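Local atomic coordinates of glycosylation Associate Protein 2 (Streptococcus agalactiae serotype V, PDB entry 6OYC), a protein that probably takes part, within the Gap123 complex, in the glycosylation and accessory Sec secretion of a streptococcal surface adhesin. Residues B[301-313]-B[325-337]. Residues are numbered along the deposited sequence; the frame is centred on the assembly and turned at random.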
loop_
_atom_site.group_PDB
_atom_site.type_symbol
_atom_site.label_atom_id
_atom_site.label_comp_id
_atom_site.label_asym_id
_atom_site.label_seq_id
_atom_site.Cartn_x
_atom_site.Cartn_y
_atom_site.Cartn_z
ATOM N N PHE B 301 0.202 -10.589 2.430
ATOM C CA PHE B 301 1.205 -9.610 2.837
ATOM C C PHE B 301 2.297 -9.514 1.772
ATOM O O PHE B 301 2.859 -10.533 1.352
ATOM C CB PHE B 301 1.838 -9.991 4.171
ATOM C CG PHE B 301 0.953 -9.769 5.373
ATOM C CD1 PHE B 301 -0.071 -10.658 5.672
ATOM C CD2 PHE B 301 1.181 -8.709 6.232
ATOM C CE1 PHE B 301 -0.869 -10.474 6.779
ATOM C CE2 PHE B 301 0.379 -8.523 7.351
ATOM C CZ PHE B 301 -0.648 -9.404 7.623
ATOM N N SER B 302 2.610 -8.291 1.347
ATOM C CA SER B 302 3.615 -8.112 0.310
ATOM C C SER B 302 4.993 -8.492 0.834
ATOM O O SER B 302 5.317 -8.284 2.010
ATOM C CB SER B 302 3.630 -6.662 -0.185
ATOM O OG SER B 302 2.419 -6.307 -0.819
ATOM N N GLY B 303 5.810 -9.049 -0.058
ATOM C CA GLY B 303 7.201 -9.299 0.254
ATOM C C GLY B 303 8.028 -8.005 0.293
ATOM O O GLY B 303 7.531 -6.887 0.151
ATOM N N PHE B 304 9.330 -8.187 0.504
ATOM C CA PHE B 304 10.275 -7.081 0.518
ATOM C C PHE B 304 10.417 -6.490 -0.883
ATOM O O PHE B 304 10.550 -7.234 -1.857
ATOM C CB PHE B 304 11.619 -7.587 1.038
ATOM C CG PHE B 304 12.733 -6.566 1.003
ATOM C CD1 PHE B 304 13.454 -6.333 -0.168
ATOM C CD2 PHE B 304 13.094 -5.873 2.154
ATOM C CE1 PHE B 304 14.488 -5.413 -0.202
ATOM C CE2 PHE B 304 14.136 -4.947 2.132
ATOM C CZ PHE B 304 14.832 -4.719 0.945
ATOM N N ARG B 305 10.405 -5.153 -0.988
ATOM C CA ARG B 305 10.532 -4.482 -2.282
ATOM C C ARG B 305 10.889 -3.009 -2.077
ATOM O O ARG B 305 10.180 -2.291 -1.367
ATOM C CB ARG B 305 9.229 -4.615 -3.112
ATOM C CG ARG B 305 7.914 -4.171 -2.379
ATOM C CD ARG B 305 6.616 -4.330 -3.240
ATOM N NE ARG B 305 6.432 -3.314 -4.291
ATOM C CZ ARG B 305 5.726 -3.505 -5.416
ATOM N NH1 ARG B 305 5.138 -4.673 -5.648
ATOM N NH2 ARG B 305 5.606 -2.536 -6.323
ATOM N N SER B 306 11.973 -2.558 -2.720
ATOM C CA SER B 306 12.381 -1.154 -2.640
ATOM C C SER B 306 11.344 -0.240 -3.276
ATOM O O SER B 306 11.010 0.811 -2.724
ATOM C CB SER B 306 13.740 -0.942 -3.320
ATOM O OG SER B 306 14.681 -1.900 -2.871
ATOM N N ALA B 307 10.852 -0.606 -4.458
ATOM C CA ALA B 307 9.787 0.161 -5.086
ATOM C C ALA B 307 8.503 -0.042 -4.298
ATOM O O ALA B 307 8.140 -1.174 -3.970
ATOM C CB ALA B 307 9.602 -0.269 -6.538
ATOM N N GLU B 308 7.822 1.047 -3.976
ATOM C CA GLU B 308 6.680 0.935 -3.082
ATOM C C GLU B 308 5.442 0.411 -3.816
ATOM O O GLU B 308 5.385 0.380 -5.049
ATOM C CB GLU B 308 6.409 2.289 -2.425
ATOM C CG GLU B 308 7.640 2.819 -1.715
ATOM C CD GLU B 308 7.335 3.970 -0.774
ATOM O OE1 GLU B 308 6.167 4.461 -0.740
ATOM O OE2 GLU B 308 8.280 4.389 -0.065
ATOM N N GLY B 309 4.451 -0.019 -3.039
ATOM C CA GLY B 309 3.176 -0.468 -3.566
ATOM C C GLY B 309 2.856 -1.894 -3.150
ATOM O O GLY B 309 3.622 -2.559 -2.453
ATOM N N PHE B 310 1.681 -2.355 -3.587
ATOM C CA PHE B 310 1.206 -3.697 -3.243
ATOM C C PHE B 310 1.753 -4.754 -4.192
ATOM O O PHE B 310 1.757 -4.574 -5.415
ATOM C CB PHE B 310 -0.315 -3.765 -3.283
ATOM C CG PHE B 310 -0.987 -2.830 -2.339
ATOM C CD1 PHE B 310 -1.076 -3.138 -0.985
ATOM C CD2 PHE B 310 -1.538 -1.645 -2.801
ATOM C CE1 PHE B 310 -1.688 -2.272 -0.100
ATOM C CE2 PHE B 310 -2.161 -0.770 -1.931
ATOM C CZ PHE B 310 -2.247 -1.085 -0.568
ATOM N N GLU B 311 2.193 -5.867 -3.618
ATOM C CA GLU B 311 2.497 -7.081 -4.360
ATOM C C GLU B 311 1.266 -7.968 -4.480
ATOM O O GLU B 311 0.426 -8.023 -3.575
ATOM C CB GLU B 311 3.580 -7.884 -3.655
ATOM C CG GLU B 311 4.947 -7.714 -4.195
ATOM C CD GLU B 311 5.922 -8.664 -3.534
ATOM O OE1 GLU B 311 5.478 -9.537 -2.734
ATOM O OE2 GLU B 311 7.129 -8.527 -3.815
ATOM N N GLY B 312 1.182 -8.693 -5.596
ATOM C CA GLY B 312 0.236 -9.789 -5.702
ATOM C C GLY B 312 -1.188 -9.413 -6.020
ATOM O O GLY B 312 -2.096 -10.190 -5.713
ATOM N N PHE B 313 -1.419 -8.250 -6.630
ATOM C CA PHE B 313 -2.769 -7.869 -7.037
ATOM C C PHE B 313 -3.370 -8.889 -8.000
ATOM O O PHE B 313 -4.468 -9.409 -7.781
ATOM C CB PHE B 313 -2.743 -6.489 -7.686
ATOM C CG PHE B 313 -4.098 -5.995 -8.138
ATOM C CD1 PHE B 313 -5.005 -5.479 -7.222
ATOM C CD2 PHE B 313 -4.456 -6.042 -9.476
ATOM C CE1 PHE B 313 -6.238 -5.007 -7.628
ATOM C CE2 PHE B 313 -5.697 -5.583 -9.900
ATOM C CZ PHE B 313 -6.591 -5.062 -8.972
ATOM N N LEU B 325 -4.759 -6.814 0.377
ATOM C CA LEU B 325 -3.311 -6.708 0.240
ATOM C C LEU B 325 -2.763 -5.769 1.305
ATOM O O LEU B 325 -3.408 -4.781 1.669
ATOM C CB LEU B 325 -2.919 -6.204 -1.143
ATOM C CG LEU B 325 -3.692 -6.786 -2.324
ATOM C CD1 LEU B 325 -3.230 -6.096 -3.606
ATOM C CD2 LEU B 325 -3.494 -8.309 -2.400
ATOM N N ILE B 326 -1.577 -6.087 1.812
ATOM C CA ILE B 326 -0.896 -5.308 2.842
ATOM C C ILE B 326 0.563 -5.171 2.420
ATOM O O ILE B 326 1.215 -6.173 2.106
ATOM C CB ILE B 326 -1.007 -5.973 4.231
ATOM C CG1 ILE B 326 -2.406 -6.591 4.425
ATOM C CG2 ILE B 326 -0.671 -4.984 5.346
ATOM C CD1 ILE B 326 -2.749 -6.954 5.847
ATOM N N CYS B 327 1.071 -3.941 2.411
ATOM C CA CYS B 327 2.474 -3.690 2.106
ATOM C C CYS B 327 3.057 -2.733 3.141
ATOM O O CYS B 327 2.333 -1.977 3.796
ATOM C CB CYS B 327 2.662 -3.111 0.700
ATOM S SG CYS B 327 1.948 -1.462 0.515
ATOM N N ASP B 328 4.376 -2.788 3.278
ATOM C CA ASP B 328 5.106 -2.060 4.318
ATOM C C ASP B 328 6.198 -1.249 3.633
ATOM O O ASP B 328 7.206 -1.827 3.177
ATOM C CB ASP B 328 5.680 -3.034 5.344
ATOM C CG ASP B 328 6.571 -2.369 6.363
ATOM O OD1 ASP B 328 6.702 -1.125 6.339
ATOM O OD2 ASP B 328 7.149 -3.104 7.206
ATOM N N PRO B 329 6.038 0.064 3.504
ATOM C CA PRO B 329 6.989 0.863 2.718
ATOM C C PRO B 329 8.177 1.408 3.498
ATOM O O PRO B 329 8.890 2.251 2.956
ATOM C CB PRO B 329 6.105 2.023 2.235
ATOM C CG PRO B 329 5.198 2.276 3.434
ATOM C CD PRO B 329 4.898 0.873 3.985
ATOM N N ARG B 330 8.401 0.984 4.737
ATOM C CA ARG B 330 9.425 1.597 5.573
ATOM C C ARG B 330 10.825 1.115 5.188
ATOM O O ARG B 330 10.998 0.108 4.494
ATOM C CB ARG B 330 9.148 1.303 7.052
ATOM C CG ARG B 330 7.812 1.880 7.546
ATOM C CD ARG B 330 7.420 1.334 8.919
ATOM N NE ARG B 330 7.270 -0.121 8.892
ATOM C CZ ARG B 330 7.288 -0.905 9.968
ATOM N NH1 ARG B 330 7.439 -0.383 11.179
ATOM N NH2 ARG B 330 7.152 -2.218 9.835
ATOM N N LEU B 331 11.825 1.872 5.634
ATOM C CA LEU B 331 13.250 1.508 5.544
ATOM C C LEU B 331 13.635 1.361 4.068
ATOM O O LEU B 331 13.246 2.205 3.247
ATOM C CB LEU B 331 13.508 0.289 6.375
ATOM C CG LEU B 331 13.372 0.453 7.881
ATOM C CD1 LEU B 331 14.071 -0.701 8.597
ATOM C CD2 LEU B 331 13.922 1.799 8.339
ATOM N N GLN B 332 14.392 0.317 3.702
ATOM C CA GLN B 332 14.736 0.099 2.298
ATOM C C GLN B 332 13.566 -0.495 1.512
ATOM O O GLN B 332 13.139 0.066 0.498
ATOM C CB GLN B 332 15.968 -0.810 2.168
ATOM C CG GLN B 332 16.512 -0.824 0.727
ATOM C CD GLN B 332 17.541 -1.929 0.458
ATOM O OE1 GLN B 332 17.948 -2.663 1.358
ATOM N NE2 GLN B 332 17.968 -2.038 -0.795
ATOM N N GLY B 333 13.060 -1.649 1.940
ATOM C CA GLY B 333 12.013 -2.308 1.182
ATOM C C GLY B 333 10.971 -2.985 2.056
ATOM O O GLY B 333 10.318 -3.941 1.626
ATOM N N GLY B 334 10.818 -2.498 3.279
ATOM C CA GLY B 334 9.871 -3.065 4.222
ATOM C C GLY B 334 10.585 -3.397 5.516
ATOM O O GLY B 334 11.802 -3.594 5.550
ATOM N N ALA B 335 9.817 -3.444 6.610
ATOM C CA ALA B 335 10.363 -3.776 7.917
ATOM C C ALA B 335 9.514 -4.848 8.603
ATOM O O ALA B 335 9.339 -4.837 9.832
ATOM C CB ALA B 335 10.494 -2.525 8.790
ATOM N N PHE B 336 8.961 -5.775 7.817
ATOM C CA PHE B 336 8.393 -7.013 8.346
ATOM C C PHE B 336 7.164 -6.764 9.231
ATOM O O PHE B 336 6.895 -7.523 10.164
ATOM C CB PHE B 336 9.467 -7.808 9.105
ATOM C CG PHE B 336 10.464 -8.483 8.195
ATOM C CD1 PHE B 336 11.371 -7.743 7.473
ATOM C CD2 PHE B 336 10.456 -9.859 8.031
ATOM C CE1 PHE B 336 12.264 -8.363 6.605
ATOM C CE2 PHE B 336 11.345 -10.483 7.181
ATOM C CZ PHE B 336 12.253 -9.732 6.466
ATOM N N TYR B 337 6.410 -5.700 8.950
ATOM C CA TYR B 337 5.101 -5.430 9.557
ATOM C C TYR B 337 5.148 -5.335 11.074
ATOM O O TYR B 337 4.113 -5.452 11.734
ATOM C CB TYR B 337 4.063 -6.472 9.108
ATOM C CG TYR B 337 4.004 -6.538 7.608
ATOM C CD1 TYR B 337 3.203 -5.664 6.887
ATOM C CD2 TYR B 337 4.819 -7.418 6.893
ATOM C CE1 TYR B 337 3.174 -5.697 5.486
ATOM C CE2 TYR B 337 4.780 -7.462 5.502
ATOM C CZ TYR B 337 3.966 -6.598 4.806
ATOM O OH TYR B 337 3.944 -6.632 3.421
HETATM O O HOH W 1 5.768 -4.453 1.643
HETATM O O HOH W 2 7.731 -1.865 0.480
#
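The Phe301 ring has Ile326 CD1 over one face, 4.0 Å from its centroid, and drives its edge into the face of Tyr337 in a T-shaped pair, planes at 86°. Asp328 CB backs the other Tyr337 face, and Ser302 O lies at that ring's edge. Segments 301-313 and 325-337 run out from the C-terminal ends of neighbouring parallel strands, 297-301 and 323-327, in what is consistent with an alpha/beta-hydrolase-like sheet; helix 341-358 packs against Phe301, Ile326 and Tyr337. Gly333 CA makes a CH-pi contact over Phe304, with the Gln332 amide at the ring edge, and Cys327 SG lies over Phe310, 4.1 Å from its centroid. With SG placed between backbone N and carbonyl carbon (chi1 66°), the sulfur reaches that ring while CB meets Gly309 O. Ser302 N and OG both donate to Ile326 O, the amide nearly straight on and OG from above the carbonyl plane; OG in turn accepts from Glu311 N. Asp328 OD1 accepts from Arg330 N, an Asx turn; Arg330 NE and NH2 grip the carboxylate side-on, and OD2 also accepts from Ala335 N and Tyr337 N. Arg305 N donates to Gly333 O at 2.9 Å. Tyr337 OH donates a hydrogen bond to an in-plane lone pair of Ser302 O, 2.6 Å away.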